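Long-range contacts in predicted component of a thermophile-specific DNA repair system, contains a RAMP domain (Methanopyrus kandleri, PDB 4N0L), which probably binds CRISPR RNA as Csm3, the backbone RAMP subunit of type III-A interference complexes, and may cleave RNA as an endonuclease: residues E13-T18 with G221-L226; H178-T183 with V305-D310; R267-I272 with Y330-E335. One frame throughout, in Å; residues are numbered along the deposited sequence.

Contact 1. Residues E13-T18 with G221-L226; sequences EIRLRT and GSRFGL
Glu13 and Arg223 meet because their first torsions carry the two chains onto one another: CG of Glu13 stands between its backbone N and carbonyl carbon (chi1 67°), while CG of Arg223 lies beside its own N, and both chains then run out extended. The setting is the antiparallel sheet of the RRM-like fold, where strand 7-16 pairs with strand 223-231. Arg223 NH1 gives a straight hydrogen bond of 2.8 Å to Glu13 OE1, which lies in the guanidinium plane, completing a salt bridge. The other carboxylate oxygen, Glu13 OE2, is held by Thr306. Arg15 leaves the sheet on the face of Arg223, and its CD rests over one face of the Arg223 guanidinium, 3.7 Å from NH2.

Beneath the charges, Ile14 and Phe224 form a hydrogen-bonded pair, with Ile14 N to Phe224 O at 2.7 Å and the return bond from Phe224 N to Ile14 O at 2.9 Å. Past the paired strands the bonding turns irregular: Leu16 N bonds to Ser222 O, but the return bond to Leu16 O comes from Gly221 N. On the face opposite the arginines, Leu16 CD1 abuts the edge of the Phe224 ring, 3.5 Å from CE1. The two arginines also share a water, which accepts from Arg15 NE at 3.1 Å and from Arg223 NH2 at 2.8 Å.

Contact 2. Residues H178-T183 with V305-D310; sequences HPTTYT and VTYLSD
Thr180 lies opposite Tyr307, their CA atoms 5.5 Å apart, where the extended residues 178-180 turn into the first turn of helix 181-191. Residues 306-310 coil as a helix would, yet their hydrogen bonding is irregular; Asp310 N reaches back to Tyr307 O. This coiled loop brings Asp310 up to the start of the helix. Thr181 N points almost straight at Asp310 OD2 (2.7 Å, 173° at the hydrogen), meeting it on the syn side but 24° out of the carboxylate plane. A weak hydrogen bond from Thr181 OG1 to Asp310 OD1, 3.1 Å long, engages the second oxygen.

Thr180 is the N-cap residue, so the carboxylate of Asp310 sits at the positive end of the helix dipole, which probably stabilises its negative charge. The contact thereby joins the helix start to the loop between helix 295-300 and strand 314-316, at one side of the RRM-like core. The side chains of Thr180 and Thr306 cross at about a right angle, which sets OG1 of Thr180 2.9 Å from OG1 of Thr306; Thr306 OG1 also bonds to Glu13 of strand 7-16.

Apolar contacts flank this polar centre. Thr180 CG2 packs 3.8 Å from Tyr307 CB. Tyr182, with CG anti to its backbone N (chi1 164°), brings its ring beside Thr306, where CD2 lies 3.5 Å from the methyl carbon CG2. A water accepts a hydrogen bond from Tyr182 N at 2.8 Å and lies close to Thr306 O.

Contact 3. Residues R267-I272 with Y330-E335; sequences RVEFRI and YLRPEE
Tyr330 lies flat against Arg271, and this is the tightly packed part of the contact. The tyrosine's first torsion, chi1 70°, sets its ring alongside the extended arginine chain: Arg271 CG sits over the ring face in a CH-pi contact, 3.6 Å from the centroid, and Tyr330 OH lies above the centre of the guanidinium, whose plane is 19° from that of the ring. Beside this pair, a single antiparallel bridge ties residues 330-335 to strand 268-278 of the RRM-like sheet, with Leu331 N to Ile272 O at 3.0 Å. Pro333 CG packs 3.8 Å from Phe270 CB as helix 333-338 begins.

The other side is looser and water-bridged. Arg332, bent at chi2 and chi3, lays its guanidinium over Glu269 CG, but no N-H points at the carboxylate; one water accepts from Arg332 NH2 and donates weakly to Glu269 OE2, and a second links this side to the Tyr330 hydroxyl. The stronger partner of Arg332 is Glu253. Glu269 OE1 is instead gripped side-on by Arg271 NE and NH2. This in-plane grip probably helps to keep Glu269 ionised and, with the salt bridge from Arg271 NH1 to Glu304, fixes the rotation of the guanidinium beneath Tyr330.

Overall arrangement
The three contacts gather round the three inner strands of the five-stranded antiparallel sheet of the RRM-like fold, in which strand 7-16 lies between strands 223-231 and 268-278. Contact 1 joins strands 7-16 and 223-231, and contact 3, about 10 Å away between centres, lies on strand 268-278 next door. Contact 2, about 9 Å from contact 1, sits where helix 181-191 and the 305-310 loop come together. Contacts 2 and 3 are about 16 Å apart and meet through Val305 and Tyr330. Along the chain contact 1 closes before contact 3 opens, while contact 2 interleaves with both. Connections between strands, and the segment 330-335 after the last of them, thus pack against the inner strands, away from the zinc site.

Contact 1. Residues E13-T18 with G221-L226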
# COMPACT_ATOMS: atom_id res chain seq x y z
N GLU A 13 -10.61 -3.50 9.14
CA GLU A 13 -9.84 -2.94 10.24
C GLU A 13 -8.50 -3.64 10.43
O GLU A 13 -8.28 -4.75 9.94
CB GLU A 13 -10.64 -3.00 11.55
CG GLU A 13 -10.90 -4.41 12.07
CD GLU A 13 -11.70 -4.43 13.36
OE1 GLU A 13 -11.80 -5.52 13.97
OE2 GLU A 13 -12.23 -3.37 13.77
N ILE A 14 -7.60 -2.97 11.14
CA ILE A 14 -6.31 -3.53 11.49
C ILE A 14 -6.35 -4.03 12.93
O ILE A 14 -6.65 -3.26 13.84
CB ILE A 14 -5.18 -2.50 11.35
CG1 ILE A 14 -5.15 -1.92 9.93
CG2 ILE A 14 -3.84 -3.13 11.72
CD1 ILE A 14 -4.26 -0.70 9.80
N ARG A 15 -6.06 -5.31 13.13
CA ARG A 15 -5.92 -5.84 14.48
C ARG A 15 -4.45 -6.06 14.82
O ARG A 15 -3.72 -6.65 14.03
CB ARG A 15 -6.68 -7.15 14.66
CG ARG A 15 -6.57 -7.72 16.07
CD ARG A 15 -7.25 -9.06 16.22
NE ARG A 15 -7.03 -9.60 17.56
CZ ARG A 15 -6.00 -10.38 17.89
NH1 ARG A 15 -5.09 -10.71 16.98
NH2 ARG A 15 -5.88 -10.82 19.13
N LEU A 16 -4.02 -5.55 15.97
CA LEU A 16 -2.67 -5.81 16.45
C LEU A 16 -2.57 -7.18 17.11
O LEU A 16 -3.32 -7.48 18.04
CB LEU A 16 -2.22 -4.72 17.42
CG LEU A 16 -1.97 -3.33 16.83
CD1 LEU A 16 -2.27 -2.27 17.86
CD2 LEU A 16 -0.54 -3.21 16.33
N ARG A 17 -1.64 -8.01 16.64
CA ARG A 17 -1.38 -9.30 17.28
C ARG A 17 -0.45 -9.11 18.47
O ARG A 17 -0.41 -9.94 19.37
CB ARG A 17 -0.78 -10.29 16.28
CG ARG A 17 -1.54 -10.42 14.98
CD ARG A 17 -1.31 -11.78 14.32
NE ARG A 17 0.04 -11.91 13.77
CZ ARG A 17 1.07 -12.45 14.43
NH1 ARG A 17 0.90 -12.91 15.66
NH2 ARG A 17 2.26 -12.52 13.85
N THR A 18 0.30 -8.01 18.46
CA THR A 18 1.15 -7.65 19.59
C THR A 18 0.88 -6.22 20.01
O THR A 18 0.47 -5.39 19.19
CB THR A 18 2.66 -7.80 19.26
OG1 THR A 18 2.99 -6.96 18.14
CG2 THR A 18 3.00 -9.24 18.92
N GLY A 221 -4.62 -6.76 20.54
CA GLY A 221 -6.04 -6.92 20.26
C GLY A 221 -6.72 -5.62 19.87
O GLY A 221 -7.89 -5.62 19.48
N SER A 222 -5.99 -4.51 19.98
CA SER A 222 -6.50 -3.21 19.59
C SER A 222 -6.83 -3.19 18.10
O SER A 222 -6.21 -3.90 17.31
CB SER A 222 -5.50 -2.10 19.91
OG SER A 222 -5.26 -2.02 21.30
N ARG A 223 -7.82 -2.38 17.73
CA ARG A 223 -8.30 -2.39 16.36
C ARG A 223 -8.43 -0.98 15.80
O ARG A 223 -8.99 -0.09 16.45
CB ARG A 223 -9.63 -3.15 16.29
CG ARG A 223 -9.48 -4.64 16.58
CD ARG A 223 -10.79 -5.27 16.97
NE ARG A 223 -10.61 -6.60 17.54
CZ ARG A 223 -10.87 -7.73 16.90
NH1 ARG A 223 -11.32 -7.70 15.66
NH2 ARG A 223 -10.68 -8.90 17.51
N PHE A 224 -7.90 -0.79 14.60
CA PHE A 224 -7.91 0.51 13.95
C PHE A 224 -8.64 0.40 12.61
O PHE A 224 -8.46 -0.57 11.88
CB PHE A 224 -6.49 1.03 13.76
CG PHE A 224 -5.73 1.21 15.05
CD1 PHE A 224 -5.18 0.12 15.71
CD2 PHE A 224 -5.59 2.47 15.62
CE1 PHE A 224 -4.50 0.28 16.91
CE2 PHE A 224 -4.90 2.64 16.81
CZ PHE A 224 -4.36 1.54 17.46
N GLY A 225 -9.48 1.39 12.33
CA GLY A 225 -10.26 1.40 11.10
C GLY A 225 -9.40 1.32 9.85
O GLY A 225 -8.39 2.02 9.75
N LEU A 226 -9.80 0.47 8.93
CA LEU A 226 -9.11 0.32 7.67
C LEU A 226 -10.01 0.69 6.50
O LEU A 226 -10.97 0.01 6.20
CB LEU A 226 -8.59 -1.11 7.50
CG LEU A 226 -7.76 -1.36 6.25
CD1 LEU A 226 -6.45 -0.59 6.30
CD2 LEU A 226 -7.48 -2.84 6.08
O HOH W 1 -9.04 -8.95 19.77

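Contact 2. Residues H178-T183 with V305-D310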
# COMPACT_ATOMS: atom_id res chain seq x y z
N HIS A 178 -7.60 5.10 12.85
CA HIS A 178 -7.86 5.47 14.23
C HIS A 178 -8.50 4.30 14.97
O HIS A 178 -9.12 3.44 14.34
CB HIS A 178 -8.76 6.71 14.29
CG HIS A 178 -8.11 7.96 13.80
ND1 HIS A 178 -7.40 8.80 14.63
CD2 HIS A 178 -8.05 8.52 12.57
CE1 HIS A 178 -6.94 9.82 13.93
NE2 HIS A 178 -7.32 9.67 12.67
N PRO A 179 -8.35 4.26 16.30
CA PRO A 179 -8.95 3.15 17.05
C PRO A 179 -10.47 3.14 16.93
O PRO A 179 -11.10 4.20 16.93
CB PRO A 179 -8.51 3.41 18.49
CG PRO A 179 -8.17 4.86 18.54
CD PRO A 179 -7.64 5.20 17.18
N THR A 180 -11.05 1.95 16.79
CA THR A 180 -12.50 1.81 16.68
C THR A 180 -13.15 2.07 18.04
O THR A 180 -12.47 2.05 19.07
CB THR A 180 -12.91 0.41 16.18
OG1 THR A 180 -12.58 -0.57 17.17
CG2 THR A 180 -12.18 0.08 14.88
N THR A 181 -14.45 2.34 18.04
CA THR A 181 -15.19 2.56 19.27
C THR A 181 -15.03 1.39 20.24
O THR A 181 -14.85 1.58 21.44
CB THR A 181 -16.69 2.79 18.99
OG1 THR A 181 -16.86 4.01 18.26
CG2 THR A 181 -17.48 2.87 20.29
N TYR A 182 -15.07 0.17 19.70
CA TYR A 182 -14.82 -1.04 20.48
C TYR A 182 -13.45 -0.99 21.14
O TYR A 182 -13.29 -1.38 22.29
CB TYR A 182 -14.94 -2.28 19.60
CG TYR A 182 -14.33 -3.53 20.21
CD1 TYR A 182 -15.01 -4.26 21.18
CD2 TYR A 182 -13.08 -3.98 19.81
CE1 TYR A 182 -14.46 -5.40 21.73
CE2 TYR A 182 -12.52 -5.12 20.36
CZ TYR A 182 -13.21 -5.82 21.32
OH TYR A 182 -12.66 -6.96 21.88
N THR A 183 -12.45 -0.52 20.40
CA THR A 183 -11.09 -0.46 20.91
C THR A 183 -10.98 0.54 22.06
O THR A 183 -10.27 0.30 23.04
CB THR A 183 -10.10 -0.10 19.78
OG1 THR A 183 -10.05 -1.17 18.83
CG2 THR A 183 -8.70 0.13 20.32
N VAL A 305 -15.10 -7.73 12.81
CA VAL A 305 -14.65 -6.48 12.19
C VAL A 305 -15.39 -5.32 12.86
O VAL A 305 -16.43 -4.88 12.39
CB VAL A 305 -14.91 -6.46 10.67
CG1 VAL A 305 -14.31 -5.20 10.05
CG2 VAL A 305 -14.32 -7.70 10.01
N THR A 306 -14.81 -4.83 13.95
CA THR A 306 -15.49 -3.87 14.83
C THR A 306 -15.68 -2.50 14.20
O THR A 306 -16.56 -1.74 14.62
CB THR A 306 -14.73 -3.71 16.16
OG1 THR A 306 -13.52 -2.97 15.94
CG2 THR A 306 -14.38 -5.07 16.73
N TYR A 307 -14.86 -2.18 13.21
CA TYR A 307 -14.89 -0.87 12.57
C TYR A 307 -16.23 -0.61 11.88
O TYR A 307 -16.67 0.54 11.78
CB TYR A 307 -13.76 -0.74 11.55
CG TYR A 307 -13.65 0.62 10.89
CD1 TYR A 307 -13.62 1.78 11.64
CD2 TYR A 307 -13.55 0.73 9.50
CE1 TYR A 307 -13.50 3.03 11.04
CE2 TYR A 307 -13.43 1.97 8.89
CZ TYR A 307 -13.40 3.11 9.67
OH TYR A 307 -13.29 4.35 9.06
N LEU A 308 -16.87 -1.68 11.42
CA LEU A 308 -18.10 -1.55 10.65
C LEU A 308 -19.23 -0.92 11.46
O LEU A 308 -20.08 -0.23 10.91
CB LEU A 308 -18.53 -2.92 10.11
CG LEU A 308 -17.56 -3.59 9.14
CD1 LEU A 308 -18.18 -4.82 8.50
CD2 LEU A 308 -17.07 -2.61 8.07
N SER A 309 -19.22 -1.14 12.77
CA SER A 309 -20.27 -0.60 13.63
C SER A 309 -20.14 0.91 13.82
O SER A 309 -21.09 1.58 14.23
CB SER A 309 -20.25 -1.28 15.00
OG SER A 309 -20.61 -2.65 14.90
N ASP A 310 -18.97 1.46 13.51
CA ASP A 310 -18.72 2.89 13.66
C ASP A 310 -19.10 3.66 12.40
O ASP A 310 -19.07 4.89 12.39
CB ASP A 310 -17.26 3.16 14.01
CG ASP A 310 -16.83 2.48 15.30
OD1 ASP A 310 -17.71 2.03 16.06
OD2 ASP A 310 -15.61 2.39 15.55
O HOH W 2 -16.14 -0.57 17.20

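Contact 3. Residues R267-I272 with Y330-E335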
# COMPACT_ATOMS: atom_id res chain seq x y z
N ARG A 267 3.03 -6.35 15.13
CA ARG A 267 2.43 -7.41 14.33
C ARG A 267 0.95 -7.10 14.12
O ARG A 267 0.24 -6.75 15.07
CB ARG A 267 2.60 -8.77 15.02
CG ARG A 267 4.04 -9.12 15.40
CD ARG A 267 4.96 -9.21 14.20
NE ARG A 267 6.37 -9.30 14.60
CZ ARG A 267 7.39 -9.44 13.76
NH1 ARG A 267 7.16 -9.52 12.45
NH2 ARG A 267 8.63 -9.50 14.22
N VAL A 268 0.48 -7.21 12.88
CA VAL A 268 -0.89 -6.81 12.57
C VAL A 268 -1.62 -7.77 11.65
O VAL A 268 -1.01 -8.55 10.92
CB VAL A 268 -0.95 -5.40 11.91
CG1 VAL A 268 -0.42 -4.33 12.85
CG2 VAL A 268 -0.20 -5.40 10.58
N GLU A 269 -2.95 -7.69 11.69
CA GLU A 269 -3.81 -8.40 10.76
C GLU A 269 -4.65 -7.39 10.01
O GLU A 269 -5.23 -6.49 10.62
CB GLU A 269 -4.73 -9.37 11.50
CG GLU A 269 -4.04 -10.45 12.31
CD GLU A 269 -5.00 -11.15 13.26
OE1 GLU A 269 -6.22 -10.86 13.20
OE2 GLU A 269 -4.55 -11.98 14.07
N PHE A 270 -4.73 -7.52 8.69
CA PHE A 270 -5.65 -6.71 7.92
C PHE A 270 -6.94 -7.49 7.67
O PHE A 270 -7.01 -8.33 6.79
CB PHE A 270 -5.03 -6.27 6.59
CG PHE A 270 -3.84 -5.37 6.76
CD1 PHE A 270 -2.55 -5.89 6.75
CD2 PHE A 270 -4.01 -4.01 6.94
CE1 PHE A 270 -1.46 -5.06 6.90
CE2 PHE A 270 -2.92 -3.17 7.10
CZ PHE A 270 -1.64 -3.69 7.08
N ARG A 271 -7.97 -7.18 8.45
CA ARG A 271 -9.24 -7.87 8.33
C ARG A 271 -10.12 -7.08 7.37
O ARG A 271 -10.71 -6.07 7.74
CB ARG A 271 -9.91 -8.02 9.70
CG ARG A 271 -9.16 -8.95 10.64
CD ARG A 271 -9.78 -8.98 12.03
NE ARG A 271 -9.11 -9.96 12.89
CZ ARG A 271 -9.71 -10.67 13.84
NH1 ARG A 271 -11.01 -10.51 14.07
NH2 ARG A 271 -9.01 -11.53 14.56
N ILE A 272 -10.19 -7.56 6.14
CA ILE A 272 -10.85 -6.83 5.07
C ILE A 272 -12.22 -7.43 4.78
O ILE A 272 -12.33 -8.55 4.27
CB ILE A 272 -10.00 -6.82 3.79
CG1 ILE A 272 -8.63 -6.21 4.09
CG2 ILE A 272 -10.71 -6.07 2.68
CD1 ILE A 272 -7.61 -6.40 2.98
N TYR A 330 -14.75 -11.58 7.15
CA TYR A 330 -13.64 -10.88 6.52
C TYR A 330 -12.69 -11.88 5.86
O TYR A 330 -12.68 -13.06 6.22
CB TYR A 330 -12.87 -10.04 7.54
CG TYR A 330 -12.08 -10.84 8.56
CD1 TYR A 330 -10.79 -11.28 8.28
CD2 TYR A 330 -12.64 -11.19 9.79
CE1 TYR A 330 -10.07 -12.02 9.20
CE2 TYR A 330 -11.92 -11.93 10.71
CZ TYR A 330 -10.64 -12.34 10.41
OH TYR A 330 -9.93 -13.08 11.33
N LEU A 331 -11.90 -11.41 4.90
CA LEU A 331 -10.81 -12.22 4.37
C LEU A 331 -9.49 -11.50 4.59
O LEU A 331 -9.43 -10.27 4.54
CB LEU A 331 -11.02 -12.52 2.88
CG LEU A 331 -12.24 -13.36 2.50
CD1 LEU A 331 -12.32 -13.56 1.00
CD2 LEU A 331 -12.22 -14.70 3.23
N ARG A 332 -8.44 -12.27 4.84
CA ARG A 332 -7.10 -11.71 4.99
C ARG A 332 -6.55 -11.41 3.59
O ARG A 332 -7.04 -11.97 2.61
CB ARG A 332 -6.21 -12.68 5.77
CG ARG A 332 -6.65 -12.88 7.21
CD ARG A 332 -6.09 -11.80 8.14
NE ARG A 332 -4.64 -11.84 8.22
CZ ARG A 332 -3.96 -12.55 9.12
NH1 ARG A 332 -2.63 -12.52 9.12
NH2 ARG A 332 -4.60 -13.28 10.01
N PRO A 333 -5.55 -10.51 3.50
CA PRO A 333 -4.97 -10.12 2.20
C PRO A 333 -4.66 -11.30 1.28
O PRO A 333 -5.03 -11.27 0.11
CB PRO A 333 -3.69 -9.40 2.61
CG PRO A 333 -4.02 -8.79 3.92
CD PRO A 333 -4.93 -9.77 4.61
N GLU A 334 -4.00 -12.32 1.81
CA GLU A 334 -3.60 -13.48 1.02
C GLU A 334 -4.81 -14.27 0.54
O GLU A 334 -4.78 -14.91 -0.51
CB GLU A 334 -2.66 -14.37 1.84
CG GLU A 334 -2.15 -15.60 1.11
CD GLU A 334 -1.38 -16.53 2.02
OE1 GLU A 334 -1.34 -16.27 3.24
OE2 GLU A 334 -0.81 -17.52 1.52
N GLU A 335 -5.90 -14.22 1.31
CA GLU A 335 -7.12 -14.91 0.93
C GLU A 335 -7.84 -14.18 -0.20
O GLU A 335 -8.42 -14.82 -1.08
CB GLU A 335 -8.05 -15.06 2.14
CG GLU A 335 -7.44 -15.88 3.27
CD GLU A 335 -8.40 -16.08 4.43
OE1 GLU A 335 -8.78 -15.07 5.06
OE2 GLU A 335 -8.76 -17.24 4.71
O HOH W 3 -3.57 -13.88 12.35
O HOH W 4 -7.15 -12.62 11.59